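Local coordinates for protein 3-deoxy-d-manno-octulosonic-acid transferase (Acinetobacter baumannii, PDB 4BFC) that probably transfers Kdo from CMP-Kdo to the lipid A precursor in lipopolysaccharide synthesis, this domain being the one that binds the CMP-Kdo donor, at residues 68-73 against 110-115; 58-63 against 92-97; 44-49 against 127-132; 99-104 against 116-121. All blocks are in the same frame, centred on the assembly; numbering follows the deposited sequence.

Contact 1. Residues 68-73 against 110-115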
loop_
_atom_site.group_PDB
_atom_site.type_symbol
_atom_site.label_atom_id
_atom_site.label_comp_id
_atom_site.label_asym_id
_atom_site.label_seq_id
_atom_site.Cartn_x
_atom_site.Cartn_y
_atom_site.Cartn_z
ATOM N N SER A 68 16.117 32.500 2.688
ATOM C CA SER A 68 16.219 33.795 3.376
ATOM C C SER A 68 16.352 33.749 4.903
ATOM O O SER A 68 16.955 34.632 5.514
ATOM C CB SER A 68 15.110 34.753 2.890
ATOM O OG SER A 68 13.892 34.527 3.578
ATOM N N ASP A 69 15.836 32.685 5.528
ATOM C CA ASP A 69 15.796 32.533 6.953
ATOM C C ASP A 69 16.406 31.182 7.277
ATOM O O ASP A 69 15.687 30.169 7.236
ATOM C CB ASP A 69 14.325 32.636 7.445
ATOM C CG ASP A 69 14.206 32.565 8.945
ATOM O OD1 ASP A 69 15.227 32.355 9.646
ATOM O OD2 ASP A 69 13.066 32.733 9.446
ATOM N N ARG A 70 17.712 31.175 7.598
ATOM C CA ARG A 70 18.521 29.971 7.913
ATOM C C ARG A 70 18.107 29.282 9.202
ATOM O O ARG A 70 18.593 28.160 9.530
ATOM C CB ARG A 70 20.026 30.316 8.012
ATOM C CG ARG A 70 20.701 30.669 6.695
ATOM C CD ARG A 70 20.107 29.930 5.508
ATOM N NE ARG A 70 20.589 28.549 5.435
ATOM C CZ ARG A 70 21.531 28.120 4.602
ATOM N NH1 ARG A 70 22.098 28.975 3.750
ATOM N NH2 ARG A 70 21.910 26.842 4.618
ATOM N N LYS A 71 17.233 29.923 9.969
ATOM C CA LYS A 71 16.732 29.313 11.198
ATOM C C LYS A 71 15.788 28.134 10.817
ATOM O O LYS A 71 15.623 27.199 11.588
ATOM C CB LYS A 71 15.917 30.271 12.070
ATOM C CG LYS A 71 16.676 31.006 13.179
ATOM C CD LYS A 71 15.733 31.955 13.942
ATOM C CE LYS A 71 14.573 31.257 14.675
ATOM N NZ LYS A 71 14.682 31.281 16.175
ATOM N N LEU A 72 15.098 28.283 9.702
ATOM C CA LEU A 72 14.028 27.278 9.376
ATOM C C LEU A 72 14.747 26.008 8.915
ATOM O O LEU A 72 15.789 26.078 8.263
ATOM C CB LEU A 72 13.169 27.777 8.194
ATOM C CG LEU A 72 12.114 28.825 8.505
ATOM C CD1 LEU A 72 11.567 29.352 7.200
ATOM C CD2 LEU A 72 10.971 28.166 9.276
ATOM N N VAL A 73 14.131 24.854 9.131
ATOM C CA VAL A 73 14.635 23.623 8.477
ATOM C C VAL A 73 13.404 22.781 8.343
ATOM O O VAL A 73 12.542 22.782 9.247
ATOM C CB VAL A 73 15.647 22.894 9.357
ATOM C CG1 VAL A 73 15.179 22.652 10.816
ATOM C CG2 VAL A 73 16.138 21.631 8.642
ATOM N N SER A 110 23.784 24.469 8.396
ATOM C CA SER A 110 23.583 24.673 6.980
ATOM C C SER A 110 22.398 23.940 6.358
ATOM O O SER A 110 22.055 24.173 5.205
ATOM C CB SER A 110 24.812 24.231 6.153
ATOM O OG SER A 110 25.355 23.022 6.669
ATOM N N THR A 111 21.880 23.001 7.116
ATOM C CA THR A 111 20.846 22.127 6.571
ATOM C C THR A 111 19.557 22.864 6.385
ATOM O O THR A 111 19.064 23.528 7.331
ATOM C CB THR A 111 20.535 21.033 7.562
ATOM O OG1 THR A 111 21.723 20.299 7.827
ATOM C CG2 THR A 111 19.418 20.102 6.965
ATOM N N GLN A 112 19.013 22.708 5.205
ATOM C CA GLN A 112 17.744 23.365 4.834
ATOM C C GLN A 112 16.653 22.311 4.861
ATOM O O GLN A 112 15.501 22.602 5.213
ATOM C CB GLN A 112 17.850 23.983 3.470
ATOM C CG GLN A 112 18.805 25.192 3.455
ATOM C CD GLN A 112 18.846 25.925 2.113
ATOM O OE1 GLN A 112 19.275 25.368 1.069
ATOM N NE2 GLN A 112 18.367 27.172 2.108
ATOM N N VAL A 113 17.000 21.102 4.398
ATOM C CA VAL A 113 15.998 19.992 4.410
ATOM C C VAL A 113 16.708 18.797 5.051
ATOM O O VAL A 113 17.838 18.472 4.681
ATOM C CB VAL A 113 15.546 19.608 2.988
ATOM C CG1 VAL A 113 14.575 18.376 2.996
ATOM C CG2 VAL A 113 14.882 20.803 2.290
ATOM N N TYR A 114 16.055 18.162 6.002
ATOM C CA TYR A 114 16.536 16.924 6.504
ATOM C C TYR A 114 15.634 15.832 5.965
ATOM O O TYR A 114 14.451 15.777 6.333
ATOM C CB TYR A 114 16.474 16.969 8.024
ATOM C CG TYR A 114 17.179 15.801 8.644
ATOM C CD1 TYR A 114 18.567 15.647 8.532
ATOM C CD2 TYR A 114 16.442 14.801 9.317
ATOM C CE1 TYR A 114 19.221 14.541 9.125
ATOM C CE2 TYR A 114 17.065 13.721 9.942
ATOM C CZ TYR A 114 18.473 13.577 9.789
ATOM O OH TYR A 114 19.067 12.493 10.411
ATOM N N LEU A 115 16.193 15.007 5.079
ATOM C CA LEU A 115 15.416 13.853 4.582
ATOM C C LEU A 115 15.502 12.710 5.591
ATOM O O LEU A 115 16.596 12.094 5.822
ATOM C CB LEU A 115 15.907 13.444 3.237
ATOM C CG LEU A 115 15.258 12.238 2.590
ATOM C CD1 LEU A 115 13.721 12.424 2.410
ATOM C CD2 LEU A 115 15.909 12.025 1.216
HETATM O O HOH W 1 20.027 26.546 6.936
#

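Contact 2. Residues 58-63 against 92-97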
loop_
_atom_site.group_PDB
_atom_site.type_symbol
_atom_site.label_atom_id
_atom_site.label_comp_id
_atom_site.label_asym_id
_atom_site.label_seq_id
_atom_site.Cartn_x
_atom_site.Cartn_y
_atom_site.Cartn_z
ATOM N N ILE A 58 5.277 21.521 -1.832
ATOM C CA ILE A 58 5.531 22.205 -0.556
ATOM C C ILE A 58 6.977 22.737 -0.485
ATOM O O ILE A 58 7.180 23.893 -0.066
ATOM C CB ILE A 58 5.208 21.297 0.671
ATOM C CG1 ILE A 58 3.695 21.016 0.699
ATOM C CG2 ILE A 58 5.650 21.966 1.942
ATOM C CD1 ILE A 58 3.320 19.864 1.579
ATOM N N LEU A 59 7.985 21.924 -0.837
ATOM C CA LEU A 59 9.372 22.424 -0.826
ATOM C C LEU A 59 9.559 23.623 -1.773
ATOM O O LEU A 59 10.300 24.557 -1.395
ATOM C CB LEU A 59 10.435 21.388 -1.090
ATOM C CG LEU A 59 10.388 20.303 -0.019
ATOM C CD1 LEU A 59 11.289 19.164 -0.523
ATOM C CD2 LEU A 59 10.837 20.821 1.342
ATOM N N GLU A 60 8.881 23.622 -2.917
ATOM C CA GLU A 60 8.971 24.783 -3.885
ATOM C C GLU A 60 8.450 26.059 -3.242
ATOM O O GLU A 60 9.099 27.139 -3.377
ATOM C CB GLU A 60 8.105 24.535 -5.112
ATOM C CG GLU A 60 8.711 23.799 -6.270
ATOM C CD GLU A 60 7.696 23.586 -7.396
ATOM O OE1 GLU A 60 6.466 23.830 -7.206
ATOM O OE2 GLU A 60 8.129 23.125 -8.462
ATOM N N ALA A 61 7.311 25.947 -2.550
ATOM C CA ALA A 61 6.627 27.056 -1.860
ATOM C C ALA A 61 7.499 27.547 -0.695
ATOM O O ALA A 61 7.588 28.781 -0.409
ATOM C CB ALA A 61 5.211 26.692 -1.418
ATOM N N LEU A 62 8.190 26.609 -0.045
ATOM C CA LEU A 62 8.964 26.934 1.142
ATOM C C LEU A 62 10.400 27.430 0.830
ATOM O O LEU A 62 10.967 28.120 1.657
ATOM C CB LEU A 62 9.058 25.668 2.039
ATOM C CG LEU A 62 9.541 25.820 3.496
ATOM C CD1 LEU A 62 8.594 26.592 4.396
ATOM C CD2 LEU A 62 9.711 24.420 4.047
ATOM N N ALA A 63 10.960 27.073 -0.321
ATOM C CA ALA A 63 12.380 27.306 -0.622
ATOM C C ALA A 63 12.788 28.798 -0.462
ATOM O O ALA A 63 13.816 29.030 0.111
ATOM C CB ALA A 63 12.769 26.777 -1.978
ATOM N N GLN A 92 17.496 18.016 -4.156
ATOM C CA GLN A 92 18.700 18.413 -4.906
ATOM C C GLN A 92 18.419 19.349 -6.051
ATOM O O GLN A 92 19.177 20.318 -6.230
ATOM C CB GLN A 92 19.433 17.187 -5.408
ATOM C CG GLN A 92 20.153 16.409 -4.296
ATOM C CD GLN A 92 21.065 17.232 -3.411
ATOM O OE1 GLN A 92 20.654 17.779 -2.384
ATOM N NE2 GLN A 92 22.321 17.308 -3.794
ATOM N N ASN A 93 17.364 19.086 -6.804
ATOM C CA ASN A 93 16.964 19.931 -7.940
ATOM C C ASN A 93 16.436 21.294 -7.555
ATOM O O ASN A 93 16.463 22.237 -8.344
ATOM C CB ASN A 93 15.986 19.203 -8.830
ATOM C CG ASN A 93 16.679 18.141 -9.672
ATOM O OD1 ASN A 93 17.895 17.922 -9.542
ATOM N ND2 ASN A 93 15.926 17.488 -10.539
ATOM N N LEU A 94 15.966 21.391 -6.320
ATOM C CA LEU A 94 15.481 22.641 -5.809
ATOM C C LEU A 94 16.644 23.446 -5.238
ATOM O O LEU A 94 16.431 24.509 -4.669
ATOM C CB LEU A 94 14.365 22.391 -4.765
ATOM C CG LEU A 94 12.967 22.325 -5.372
ATOM C CD1 LEU A 94 11.997 21.752 -4.343
ATOM C CD2 LEU A 94 12.397 23.651 -5.889
ATOM N N ASN A 95 17.858 22.923 -5.371
ATOM C CA ASN A 95 19.088 23.531 -4.790
ATOM C C ASN A 95 19.044 23.815 -3.288
ATOM O O ASN A 95 19.477 24.873 -2.818
ATOM C CB ASN A 95 19.488 24.789 -5.583
ATOM C CG ASN A 95 19.735 24.479 -7.035
ATOM O OD1 ASN A 95 20.489 23.567 -7.351
ATOM N ND2 ASN A 95 19.099 25.232 -7.937
ATOM N N LEU A 96 18.511 22.866 -2.511
ATOM C CA LEU A 96 18.386 23.057 -1.099
ATOM C C LEU A 96 19.428 22.152 -0.475
ATOM O O LEU A 96 19.593 21.003 -0.956
ATOM C CB LEU A 96 16.953 22.669 -0.632
ATOM C CG LEU A 96 15.805 23.546 -1.165
ATOM C CD1 LEU A 96 14.421 22.915 -0.912
ATOM C CD2 LEU A 96 15.933 24.929 -0.531
ATOM N N ILE A 97 20.113 22.622 0.549
ATOM C CA ILE A 97 21.112 21.823 1.251
ATOM C C ILE A 97 20.367 20.719 2.014
ATOM O O ILE A 97 19.583 21.033 2.932
ATOM C CB ILE A 97 21.992 22.673 2.182
ATOM C CG1 ILE A 97 22.862 23.652 1.352
ATOM C CG2 ILE A 97 22.834 21.776 3.103
ATOM C CD1 ILE A 97 23.557 24.728 2.166
#

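Contact 3. Residues 44-49 against 127-132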
loop_
_atom_site.group_PDB
_atom_site.type_symbol
_atom_site.label_atom_id
_atom_site.label_comp_id
_atom_site.label_asym_id
_atom_site.label_seq_id
_atom_site.Cartn_x
_atom_site.Cartn_y
_atom_site.Cartn_z
ATOM N N VAL A 44 11.637 24.076 13.326
ATOM C CA VAL A 44 11.534 22.788 12.598
ATOM C C VAL A 44 10.102 22.585 12.078
ATOM O O VAL A 44 9.139 22.567 12.906
ATOM C CB VAL A 44 11.863 21.623 13.526
ATOM C CG1 VAL A 44 11.750 20.293 12.753
ATOM C CG2 VAL A 44 13.317 21.840 14.015
ATOM N N VAL A 45 9.996 22.508 10.752
ATOM C CA VAL A 45 8.694 22.271 10.079
ATOM C C VAL A 45 8.786 20.889 9.425
ATOM O O VAL A 45 9.802 20.620 8.743
ATOM C CB VAL A 45 8.340 23.416 9.086
ATOM C CG1 VAL A 45 8.460 24.770 9.820
ATOM C CG2 VAL A 45 9.193 23.486 7.817
ATOM N N THR A 46 7.721 20.099 9.562
ATOM C CA THR A 46 7.853 18.705 9.072
ATOM C C THR A 46 6.755 18.344 8.061
ATOM O O THR A 46 5.529 18.623 8.337
ATOM C CB THR A 46 7.824 17.814 10.313
ATOM O OG1 THR A 46 9.027 18.031 11.042
ATOM C CG2 THR A 46 7.737 16.280 9.993
ATOM N N ILE A 47 7.087 17.732 6.931
ATOM C CA ILE A 47 6.088 17.187 6.059
ATOM C C ILE A 47 6.190 15.648 6.199
ATOM O O ILE A 47 7.245 15.061 5.958
ATOM C CB ILE A 47 6.136 17.595 4.580
ATOM C CG1 ILE A 47 7.478 17.190 3.928
ATOM C CG2 ILE A 47 5.961 19.117 4.449
ATOM C CD1 ILE A 47 7.685 17.663 2.490
ATOM N N ALA A 48 5.100 15.079 6.646
ATOM C CA ALA A 48 5.110 13.678 7.144
ATOM C C ALA A 48 4.202 12.819 6.333
ATOM O O ALA A 48 3.099 13.227 5.955
ATOM C CB ALA A 48 4.687 13.654 8.609
ATOM N N SER A 49 4.665 11.586 6.075
ATOM C CA SER A 49 3.862 10.638 5.265
ATOM C C SER A 49 3.442 11.190 3.897
ATOM O O SER A 49 2.286 11.058 3.471
ATOM C CB SER A 49 2.667 10.135 6.055
ATOM O OG SER A 49 3.125 9.461 7.205
ATOM N N ALA A 127 8.163 14.573 17.335
ATOM C CA ALA A 127 8.582 15.072 18.652
ATOM C C ALA A 127 9.616 16.231 18.532
ATOM O O ALA A 127 9.837 16.988 19.482
ATOM C CB ALA A 127 9.155 13.943 19.497
ATOM N N LEU A 128 10.226 16.359 17.370
ATOM C CA LEU A 128 11.189 17.446 17.102
ATOM C C LEU A 128 10.555 18.660 16.402
ATOM O O LEU A 128 11.232 19.697 16.167
ATOM C CB LEU A 128 12.419 16.925 16.334
ATOM C CG LEU A 128 13.324 15.951 17.126
ATOM C CD1 LEU A 128 14.420 15.441 16.215
ATOM C CD2 LEU A 128 13.941 16.672 18.325
ATOM N N SER A 129 9.270 18.557 16.033
ATOM C CA SER A 129 8.695 19.536 15.123
ATOM C C SER A 129 8.002 20.695 15.904
ATOM O O SER A 129 7.357 20.468 16.977
ATOM C CB SER A 129 7.605 18.839 14.283
ATOM O OG SER A 129 8.126 17.701 13.561
ATOM N N GLN A 130 8.071 21.891 15.313
ATOM C CA GLN A 130 7.275 23.052 15.752
ATOM C C GLN A 130 5.886 23.043 15.122
ATOM O O GLN A 130 4.898 23.415 15.780
ATOM C CB GLN A 130 7.967 24.398 15.503
ATOM C CG GLN A 130 8.889 24.828 16.616
ATOM C CD GLN A 130 10.028 23.882 16.793
ATOM O OE1 GLN A 130 11.039 23.954 16.049
ATOM N NE2 GLN A 130 9.906 22.989 17.755
ATOM N N VAL A 131 5.835 22.650 13.838
ATOM C CA VAL A 131 4.567 22.497 13.143
ATOM C C VAL A 131 4.758 21.337 12.166
ATOM O O VAL A 131 5.901 21.004 11.773
ATOM C CB VAL A 131 4.130 23.760 12.297
ATOM C CG1 VAL A 131 3.800 24.982 13.180
ATOM C CG2 VAL A 131 5.166 24.133 11.232
ATOM N N CYS A 132 3.639 20.804 11.718
ATOM C CA CYS A 132 3.711 19.759 10.729
ATOM C C CYS A 132 2.571 19.802 9.717
ATOM O O CYS A 132 1.586 20.529 9.868
ATOM C CB CYS A 132 3.793 18.370 11.423
ATOM S SG CYS A 132 2.199 17.736 11.981
#

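Contact 4. Residues 99-104 against 116-121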
loop_
_atom_site.group_PDB
_atom_site.type_symbol
_atom_site.label_atom_id
_atom_site.label_comp_id
_atom_site.label_asym_id
_atom_site.label_seq_id
_atom_site.Cartn_x
_atom_site.Cartn_y
_atom_site.Cartn_z
ATOM N N HIS A 99 20.489 16.876 4.056
ATOM C CA HIS A 99 21.167 15.814 4.793
ATOM C C HIS A 99 20.216 14.687 5.029
ATOM O O HIS A 99 18.953 14.860 5.003
ATOM C CB HIS A 99 21.777 16.379 6.063
ATOM C CG HIS A 99 22.784 17.451 5.765
ATOM N ND1 HIS A 99 23.877 17.237 4.970
ATOM C CD2 HIS A 99 22.768 18.805 6.056
ATOM C CE1 HIS A 99 24.547 18.417 4.832
ATOM N NE2 HIS A 99 23.864 19.358 5.485
ATOM N N ARG A 100 20.783 13.489 5.153
ATOM C CA ARG A 100 19.978 12.224 5.145
ATOM C C ARG A 100 20.165 11.353 6.366
ATOM O O ARG A 100 21.305 11.025 6.758
ATOM C CB ARG A 100 20.312 11.367 3.902
ATOM C CG ARG A 100 20.176 12.055 2.567
ATOM C CD ARG A 100 20.556 11.113 1.453
ATOM N NE ARG A 100 19.469 10.166 1.242
ATOM C CZ ARG A 100 19.203 9.542 0.059
ATOM N NH1 ARG A 100 19.956 9.731 -1.034
ATOM N NH2 ARG A 100 18.115 8.744 -0.049
ATOM N N ARG A 101 19.079 10.982 7.032
ATOM C CA ARG A 101 19.130 10.083 8.150
ATOM C C ARG A 101 19.812 8.766 7.712
ATOM O O ARG A 101 20.582 8.203 8.477
ATOM C CB ARG A 101 17.675 9.784 8.630
ATOM C CG ARG A 101 17.529 8.825 9.788
ATOM C CD ARG A 101 18.222 9.357 11.043
ATOM N NE ARG A 101 17.700 8.714 12.218
ATOM C CZ ARG A 101 18.145 8.974 13.443
ATOM N NH1 ARG A 101 19.161 9.812 13.585
ATOM N NH2 ARG A 101 17.590 8.364 14.480
ATOM N N SER A 102 19.530 8.309 6.495
ATOM C CA SER A 102 20.104 7.002 6.063
ATOM C C SER A 102 21.609 6.975 5.977
ATOM O O SER A 102 22.187 5.865 5.919
ATOM C CB SER A 102 19.558 6.592 4.712
ATOM O OG SER A 102 19.963 7.400 3.642
ATOM N N MET A 103 22.216 8.168 5.909
ATOM C CA MET A 103 23.687 8.292 5.860
ATOM C C MET A 103 24.281 8.663 7.215
ATOM O O MET A 103 25.470 9.066 7.318
ATOM C CB MET A 103 24.083 9.306 4.819
ATOM C CG MET A 103 23.625 8.967 3.422
ATOM S SD MET A 103 24.065 10.291 2.321
ATOM C CE MET A 103 25.821 10.586 2.650
ATOM N N GLY A 104 23.478 8.513 8.264
ATOM C CA GLY A 104 23.821 8.865 9.660
ATOM C C GLY A 104 24.112 10.351 9.775
ATOM O O GLY A 104 24.896 10.780 10.633
ATOM N N ALA A 116 14.380 12.442 6.245
ATOM C CA ALA A 116 14.291 11.394 7.238
ATOM C C ALA A 116 13.955 10.037 6.589
ATOM O O ALA A 116 12.843 9.455 6.722
ATOM C CB ALA A 116 13.330 11.788 8.406
ATOM N N ASP A 117 14.916 9.557 5.842
ATOM C CA ASP A 117 14.791 8.370 4.977
ATOM C C ASP A 117 15.176 7.114 5.757
ATOM O O ASP A 117 16.190 6.429 5.393
ATOM C CB ASP A 117 15.537 8.531 3.650
ATOM C CG ASP A 117 17.046 8.826 3.794
ATOM O OD1 ASP A 117 17.488 9.232 4.893
ATOM O OD2 ASP A 117 17.731 8.534 2.801
ATOM N N SER A 118 14.330 6.780 6.723
ATOM C CA SER A 118 14.504 5.598 7.560
ATOM C C SER A 118 13.147 4.989 7.897
ATOM O O SER A 118 12.121 5.580 7.658
ATOM C CB SER A 118 15.204 6.029 8.830
ATOM O OG SER A 118 14.338 6.811 9.675
ATOM N N MET A 119 13.113 3.782 8.474
ATOM C CA MET A 119 11.838 3.166 8.745
ATOM C C MET A 119 11.545 3.205 10.249
ATOM O O MET A 119 12.460 3.090 11.085
ATOM C CB MET A 119 11.807 1.744 8.142
ATOM C CG MET A 119 11.855 1.732 6.602
ATOM S SD MET A 119 11.100 0.240 5.979
ATOM C CE MET A 119 12.140 -0.104 4.554
ATOM N N GLY A 120 10.320 3.543 10.631
ATOM C CA GLY A 120 9.860 3.375 11.996
ATOM C C GLY A 120 10.114 4.535 12.945
ATOM O O GLY A 120 9.982 4.386 14.155
ATOM N N GLU A 121 10.502 5.690 12.398
ATOM C CA GLU A 121 10.931 6.787 13.249
ATOM C C GLU A 121 10.070 8.051 13.151
ATOM O O GLU A 121 10.400 9.087 13.742
ATOM C CB GLU A 121 12.387 7.138 12.925
ATOM C CG GLU A 121 13.400 6.035 12.978
ATOM C CD GLU A 121 14.817 6.603 12.995
ATOM O OE1 GLU A 121 15.301 7.043 11.948
ATOM O OE2 GLU A 121 15.432 6.642 14.094
#

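Contact 1. Residues 68-73 against 110-115
Arg70, in the modelled conformer of two, lays its guanidinium across the side chain of Gln112: the amide nitrogen NE2 of Gln112 stands 4.1 Å above the guanidinium plane, over its centre, and the two planes differ by 31°. The CG methylene of Gln112 takes part as well, 3.7 Å from Arg70 NH2. Bends at chi2 and chi3 carry the exposed arginine back over the other segment, although its CB does not point there. At the guanidinium edge, Arg70 NH2 reaches Ser110 O at 2.7 Å, but the N-H angle of 119° makes this a weak bond. Arg70 NE donates to a water at 2.6 Å, also in that plane, and the water approaches Thr111 O.

The amide of Gln112 is held from outside the pair, its OE1 by the backbone N of Ile97 and its NE2 by Leu66 O and Asn67 OD1. Deeper in, Val73 packs by its CG2 branch, 4.0 Å from Thr111 CG2, while Val73 CA makes a CH-O contact of 3.5 Å to Gln112 O. These residues lie where the neighbouring parallel strands 72-78 and 113-115 of the Rossmann-like sheet begin. In this conformer the guanidinium thus has one backbone carbonyl and a water at its edge, with the anchored amide nitrogen as a packing lid; any stabilisation of its charge would come mainly from Ser110 O.

Contact 2. Residues 58-63 against 92-97
Leu94, with chi1 at -90° and chi2 near trans, spreads its two methyls over the turn of helix 54-68 that carries Leu59 and Glu60. CD1 lies 3.6 Å from Leu59 CB, and CD2 lies 3.7 Å from Glu60 CG, so the fork straddles two consecutive residues. The side chains of Glu60 and Leu94 run at about a right angle, and it is the aliphatic stem of the glutamate that is touched; its OE2 is bonded to Gln56, one turn back. Leu96 has CG anti to its carbonyl carbon (chi1 -65°), from where CD2 reaches Ala63 CB at 3.9 Å.

Between the two leucines the chain leaves helix 84-93 through a Schellman motif: Asn95 has positive phi (54°), and its N bonds to Gln92 O at 3.0 Å. This reversal lets Leu94 and Leu96 both point at helix 54-68 while Asn95 stays exposed. Helices 54-68 and 84-93 follow successive strands of the Rossmann-like sheet, 43-50 and 72-78, and meet here at the exit of the second. Leu59 CB also comes within 4.3 Å of Leu96 CD1, linking the two leucines' footprints. Past Ala63, Leu96 continues onto Leu66 and Asn67 of the same helix and onto Gln112, at the start of strand 113-115.

Contact 3. Residues 44-49 against 127-132
Val44 and Gln130 exchange two bonds that begin the pairing of these segments. Gln130 N donates to Val44 O at 2.7 Å, and in the modelled conformer of two Val44 N returns a nearly straight bond, 171° at the hydrogen, to the side-chain oxygen Gln130 OE1 at 2.8 Å. The glutamine chain bends at chi2 (63°), which folds its amide back beside its own backbone and lets OE1 accept in the manner of a strand carbonyl. Beyond this, Thr46 N donates to Val131 O at 3.0 Å, whereas Val131 N to Val44 O is only a weak bond.

Parallel bridges join Val45 with Val131 and Thr46 with Cys132. On one face Val45 and Val131 lie side by side and point the same way, CG1 of the former 3.6 Å from CG2 of the latter, and Trp192 of helix 185-197 covers both. On the other face Thr46 OG1 donates to Ser129 OG at 2.7 Å. Ser129 OG is in turn bonded to Trp125 O, in the last turn of helix 122-128, so the threonine is tied to the exit of that helix. Close to that exit, Val44 CB sits 3.3 Å from Leu128 O.

Strands 43-50 and 131-134 are neighbours near the middle of the parallel Rossmann-like sheet, and helix 122-128 leads directly into the second. Side-chain hydroxyl and amide groups thus supplement the backbone bonds where that strand starts: Gln130 in this conformer would satisfy the buried Val44 N, and a hydroxyl relay satisfies the buried Thr46 OG1.

Contact 4. Residues 99-104 against 116-121
Two side-on salt bridges dominate the meeting of Arg100 and Arg101 with Asp117 and Glu121, at the C-terminal end of strand 98-100 and in the loop after strand 113-115, its parallel neighbour in the Rossmann-like sheet. The two grips differ in form. Arg101 offers NE and NH2 to separate oxygens: NE meets Glu121 OE1 at 2.9 Å with a hydrogen angle of 168°, NH2 meets Glu121 OE2 at 2.8 Å and 176°, and the guanidinium and carboxylate planes lie only 19° apart. It gets there with CG anti to its backbone N and a bend at chi2. Arg100 instead directs both NE and NH2 at a single atom, Asp117 OD2; NE, 2.8 Å away, comes from above the carboxylate plane. Asp85 provides a second carboxylate for Arg100, and Phe88 a cation-pi partner.

Hydrogen bonds from neutral donors complete the hold on Asp117. Ser102 grips it twice, through N to OD1 at 2.8 Å and through OG to OD2 at 2.6 Å, both on the syn side though well out of plane. OD2 thus accepts three bonds, an environment that probably stabilises its negative charge in this buried position.

Apolar contact is minor. Glu121 stands at the N-cap position of helix 122-128, and the chain of Arg101, on its way to that carboxylate, touches Leu124 and Trp125 of the helix. Nearer its root, Arg101 CG lies 3.8 Å from Ser118 CB.

Overall arrangement
Contacts 1, 3 and 4 meet one parallel sheet, in which strands 98-100, 113-115, 72-78, 43-50 and 131-134 lie in that order. Contacts 1 and 3, with centres about 13 Å apart, are joined where Val45 N probably bonds to Val73 O at 3.0 Å. Contacts 1 and 4 share the edge pairing, with a probable bond from Leu115 N to His99 O at 2.8 Å. Contact 2 packs helix 54-68 against the exit of helix 84-93 and is tied to contact 1 through Ile97 O, 2.9 Å from Gln112 N; its centre is about 10 Å away. Contacts 3 and 4 do not touch, their nearest atoms being about 7 Å apart, but helix 122-128 connects them.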